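6-phosphogluconate dehydrogenase, NAD-binding (Geobacter metallireducens, PDB 3PEF) probably reduces succinic semialdehyde to gamma-hydroxybutyrate with NADPH, as a member of the beta-hydroxyacid dehydrogenase family. Local coordinates at residues D93-I105 with G162-V174. The protein carries 2 engineered substitutions. Sequence-based numbering, arbitrary orientation. Where two conformers were deposited one is given.
Sequences DMSTVDPATSQRI and GDVGKGAEMKLVV. With NAP (NADP nicotinamide-adenine-dinucleotide phosphate), chain I.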
# COMPACT_ATOMS: atom_id res chain seq x y z
N ASP A 93 8.94 -22.34 25.05
CA ASP A 93 7.78 -21.71 24.42
C ASP A 93 7.90 -21.74 22.90
O ASP A 93 8.81 -21.13 22.32
CB ASP A 93 7.56 -20.28 24.92
CG ASP A 93 6.12 -19.77 24.65
OD1 ASP A 93 5.38 -20.40 23.86
OD2 ASP A 93 5.72 -18.75 25.24
N MET A 94 6.97 -22.45 22.27
CA MET A 94 6.98 -22.63 20.81
C MET A 94 5.94 -21.76 20.10
O MET A 94 5.76 -21.84 18.87
CB MET A 94 6.83 -24.11 20.47
CG MET A 94 7.81 -24.99 21.24
SD MET A 94 7.70 -26.76 20.86
CE MET A 94 8.36 -26.84 19.17
N SER A 95 5.29 -20.90 20.88
CA SER A 95 4.33 -19.94 20.33
C SER A 95 5.00 -18.94 19.39
O SER A 95 6.13 -18.54 19.61
CB SER A 95 3.67 -19.17 21.47
OG SER A 95 3.23 -20.04 22.49
N THR A 96 4.27 -18.49 18.37
CA THR A 96 4.74 -17.39 17.55
C THR A 96 4.44 -16.07 18.23
O THR A 96 3.27 -15.69 18.42
CB THR A 96 4.13 -17.38 16.16
OG1 THR A 96 4.38 -18.64 15.55
CG2 THR A 96 4.76 -16.26 15.31
N VAL A 97 5.51 -15.37 18.59
CA VAL A 97 5.44 -14.23 19.47
C VAL A 97 6.56 -13.29 19.06
O VAL A 97 7.45 -13.68 18.30
CB VAL A 97 5.64 -14.75 20.90
CG1 VAL A 97 6.37 -13.78 21.74
CG2 VAL A 97 4.29 -15.22 21.51
N ASP A 98 6.52 -12.04 19.51
CA ASP A 98 7.58 -11.09 19.16
C ASP A 98 8.79 -11.33 20.04
O ASP A 98 8.65 -11.85 21.15
CB ASP A 98 7.09 -9.65 19.30
CG ASP A 98 6.61 -9.33 20.70
OD1 ASP A 98 5.60 -9.93 21.14
OD2 ASP A 98 7.24 -8.49 21.37
N PRO A 99 9.97 -10.93 19.56
CA PRO A 99 11.21 -11.12 20.32
C PRO A 99 11.11 -10.58 21.75
O PRO A 99 11.59 -11.22 22.67
CB PRO A 99 12.24 -10.28 19.55
CG PRO A 99 11.70 -10.17 18.18
CD PRO A 99 10.20 -10.21 18.30
N ALA A 100 10.52 -9.40 21.94
CA ALA A 100 10.56 -8.83 23.28
C ALA A 100 9.69 -9.65 24.24
O ALA A 100 10.00 -9.76 25.44
CB ALA A 100 10.15 -7.38 23.26
N THR A 101 8.61 -10.23 23.74
CA THR A 101 7.80 -11.09 24.58
C THR A 101 8.57 -12.32 25.04
O THR A 101 8.61 -12.63 26.23
CB THR A 101 6.52 -11.53 23.87
OG1 THR A 101 5.69 -10.39 23.67
CG2 THR A 101 5.78 -12.56 24.69
N SER A 102 9.19 -13.03 24.11
CA SER A 102 9.89 -14.25 24.49
C SER A 102 11.07 -13.94 25.42
O SER A 102 11.35 -14.69 26.35
CB SER A 102 10.34 -15.05 23.27
OG SER A 102 11.32 -14.34 22.56
N GLN A 103 11.75 -12.82 25.20
CA GLN A 103 12.86 -12.45 26.07
C GLN A 103 12.38 -12.14 27.50
O GLN A 103 13.01 -12.54 28.48
CB GLN A 103 13.63 -11.25 25.49
CG GLN A 103 14.39 -11.57 24.20
CD GLN A 103 14.90 -10.33 23.50
OE1 GLN A 103 14.37 -9.23 23.67
NE2 GLN A 103 15.94 -10.49 22.70
N ARG A 104 11.26 -11.43 27.58
CA ARG A 104 10.59 -11.08 28.83
C ARG A 104 10.29 -12.35 29.64
O ARG A 104 10.60 -12.46 30.83
CB ARG A 104 9.28 -10.38 28.46
CG ARG A 104 8.54 -9.63 29.55
CD ARG A 104 7.36 -8.85 28.92
NE ARG A 104 7.83 -7.78 28.03
CZ ARG A 104 7.39 -7.55 26.80
NH1 ARG A 104 6.43 -8.29 26.26
NH2 ARG A 104 7.91 -6.55 26.10
N ILE A 105 9.65 -13.30 28.96
CA ILE A 105 9.31 -14.55 29.59
C ILE A 105 10.57 -15.29 30.07
O ILE A 105 10.65 -15.75 31.22
CB ILE A 105 8.52 -15.45 28.62
CG1 ILE A 105 7.09 -14.90 28.46
CG2 ILE A 105 8.48 -16.86 29.14
CD1 ILE A 105 6.38 -15.42 27.21
N GLY A 162 20.84 -18.96 18.32
CA GLY A 162 21.54 -18.05 19.21
C GLY A 162 20.72 -17.71 20.44
O GLY A 162 19.99 -18.56 20.96
N ASP A 163 20.82 -16.47 20.89
CA ASP A 163 20.12 -16.02 22.09
C ASP A 163 18.61 -15.84 21.87
O ASP A 163 18.15 -15.68 20.73
CB ASP A 163 20.71 -14.70 22.57
CG ASP A 163 22.17 -14.81 22.92
OD1 ASP A 163 22.59 -15.89 23.38
OD2 ASP A 163 22.91 -13.81 22.74
N VAL A 164 17.85 -15.84 22.95
CA VAL A 164 16.40 -15.67 22.88
C VAL A 164 16.08 -14.43 22.07
O VAL A 164 16.68 -13.37 22.27
CB VAL A 164 15.76 -15.54 24.27
CG1 VAL A 164 14.22 -15.44 24.16
CG2 VAL A 164 16.17 -16.72 25.15
N GLY A 165 15.14 -14.56 21.14
CA GLY A 165 14.77 -13.45 20.30
C GLY A 165 15.08 -13.72 18.84
O GLY A 165 14.33 -13.30 17.96
N LYS A 166 16.18 -14.44 18.60
CA LYS A 166 16.61 -14.79 17.25
C LYS A 166 15.62 -15.76 16.60
O LYS A 166 15.32 -15.66 15.41
CB LYS A 166 18.02 -15.41 17.26
CG LYS A 166 19.15 -14.41 17.48
CD LYS A 166 19.52 -13.70 16.18
CE LYS A 166 20.37 -12.44 16.41
NZ LYS A 166 19.53 -11.20 16.44
N GLY A 167 15.11 -16.70 17.38
CA GLY A 167 14.08 -17.61 16.89
C GLY A 167 12.80 -16.89 16.52
O GLY A 167 12.23 -17.13 15.44
N ALA A 168 12.33 -16.01 17.40
CA ALA A 168 11.13 -15.22 17.15
C ALA A 168 11.30 -14.38 15.90
O ALA A 168 10.40 -14.32 15.07
CB ALA A 168 10.79 -14.32 18.35
N GLU A 169 12.46 -13.73 15.77
CA GLU A 169 12.74 -12.90 14.61
C GLU A 169 12.74 -13.70 13.32
O GLU A 169 12.19 -13.28 12.31
CB GLU A 169 14.07 -12.15 14.81
CG GLU A 169 13.93 -11.05 15.83
CD GLU A 169 15.25 -10.51 16.33
OE1 GLU A 169 16.25 -11.26 16.26
OE2 GLU A 169 15.29 -9.36 16.81
N MET A 170 13.34 -14.89 13.35
CA MET A 170 13.36 -15.73 12.17
C MET A 170 11.94 -16.13 11.79
O MET A 170 11.55 -16.07 10.62
CB MET A 170 14.17 -16.99 12.43
CG MET A 170 14.12 -17.98 11.27
SD MET A 170 15.03 -17.41 9.82
CE MET A 170 16.74 -17.40 10.45
N LYS A 171 11.17 -16.57 12.78
CA LYS A 171 9.79 -16.97 12.55
C LYS A 171 8.99 -15.83 11.92
O LYS A 171 8.27 -16.04 10.94
CB LYS A 171 9.14 -17.42 13.87
CG LYS A 171 7.65 -17.72 13.74
CD LYS A 171 7.40 -18.80 12.68
CE LYS A 171 5.93 -19.18 12.69
NZ LYS A 171 5.57 -20.10 11.58
N LEU A 172 9.11 -14.63 12.48
CA LEU A 172 8.36 -13.48 11.95
C LEU A 172 8.78 -13.11 10.51
O LEU A 172 7.95 -12.81 9.67
CB LEU A 172 8.50 -12.29 12.89
CG LEU A 172 7.84 -12.48 14.26
CD1 LEU A 172 7.97 -11.21 15.08
CD2 LEU A 172 6.36 -12.87 14.08
N VAL A 173 10.08 -13.14 10.23
CA VAL A 173 10.54 -12.82 8.89
C VAL A 173 9.97 -13.78 7.88
O VAL A 173 9.41 -13.40 6.84
CB VAL A 173 12.07 -12.89 8.81
CG1 VAL A 173 12.51 -13.06 7.38
CG2 VAL A 173 12.68 -11.64 9.44
N VAL A 174 10.12 -15.07 8.18
CA VAL A 174 9.68 -16.11 7.27
C VAL A 174 8.16 -16.10 7.06
O VAL A 174 7.67 -16.29 5.94
CB VAL A 174 10.18 -17.48 7.77
CG1 VAL A 174 9.45 -18.61 7.10
CG2 VAL A 174 11.71 -17.58 7.55
PA NAP I . -5.18 -22.46 17.77
O1A NAP I . -6.13 -21.33 17.68
O2A NAP I . -5.70 -23.76 17.32
O5B NAP I . -4.64 -22.60 19.28
C5B NAP I . -4.41 -21.47 20.07
C4B NAP I . -4.08 -21.97 21.46
O4B NAP I . -3.80 -20.86 22.28
C3B NAP I . -5.27 -22.69 22.09
O3B NAP I . -4.72 -23.73 22.87
C2B NAP I . -5.85 -21.63 23.00
O2B NAP I . -6.57 -22.12 24.11
C1B NAP I . -4.57 -20.95 23.45
N9A NAP I . -4.85 -19.64 24.05
C8A NAP I . -5.28 -18.51 23.38
N7A NAP I . -5.43 -17.52 24.28
C5A NAP I . -5.12 -18.00 25.50
C6A NAP I . -5.10 -17.39 26.75
N6A NAP I . -5.44 -16.12 26.88
N1A NAP I . -4.74 -18.13 27.85
C2A NAP I . -4.39 -19.47 27.70
N3A NAP I . -4.41 -20.06 26.45
C4A NAP I . -4.76 -19.33 25.37
O3 NAP I . -3.91 -22.05 16.90
PN NAP I . -2.60 -22.85 16.53
O1N NAP I . -2.44 -22.87 15.07
O2N NAP I . -2.54 -24.13 17.27
O5D NAP I . -1.62 -21.75 17.17
C5D NAP I . -0.65 -22.02 18.15
C4D NAP I . 0.59 -21.21 17.78
O4D NAP I . 1.29 -21.78 16.70
C3D NAP I . 0.23 -19.82 17.28
O3D NAP I . 1.23 -18.97 17.80
C2D NAP I . 0.32 -19.92 15.77
O2D NAP I . 0.63 -18.67 15.21
C1D NAP I . 1.48 -20.87 15.64
N1N NAP I . 1.60 -21.65 14.39
C2N NAP I . 0.50 -22.12 13.74
C3N NAP I . 0.64 -22.90 12.60
C7N NAP I . -0.58 -23.46 11.92
O7N NAP I . -0.45 -23.81 10.59
N7N NAP I . -1.76 -23.60 12.54
C4N NAP I . 1.91 -23.21 12.10
C5N NAP I . 3.03 -22.75 12.78
C6N NAP I . 2.87 -21.98 13.94
P2B NAP I . -8.13 -22.56 23.98
O1X NAP I . -8.68 -22.51 25.39
O2X NAP I . -8.83 -21.60 23.08
O3X NAP I . -8.22 -23.95 23.39
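At the nicotinamide end of the NADP+ site, where the Rossmann domain meets the long helix 166-194 of the all-helical domain, Thr96 lies against Lys171, the predicted active-site lysine. The Thr96 backbone N donates to ribose O3D of NADP+ (3.1 Å), while its OG1 touches Lys171 CE at 3.3 Å and the two side chains cross at about a right angle. Lys171 CG is anti to the backbone N (chi1 174°) and the chain bends at the next torsion before extending, which carries NZ to 3.9 Å from C5N of the nicotinamide; NZ donates to Val121 O and Asn175 OD1. A methionine in its place would probably leave Val121 O and Asn175 OD1 without their amine donor beside the nicotinamide.

Farther along, Ala168 CB sits 3.4 Å from Val97 O, and Pro99 fits between Leu172 and Glu169, its CG 3.4 Å from Glu169 CG. At the far end Gln103 NE2 donates to Val164 O (3.0 Å, 166°), with the acceptor in the plane of the amide but the donor tilted from the carbonyl plane. Segments 99-105 and 166-174 run nearly antiparallel (155°), their axes 8.8 Å apart. The Glu118 carboxylate of strand 115-122 hydrogen-bonds to Ser102 OG through OE2 and to Gly165 N and Ala168 N through OE1, linking the first turns of both helices to the sheet, while helix 234-251 packs on Pro99 and Leu172.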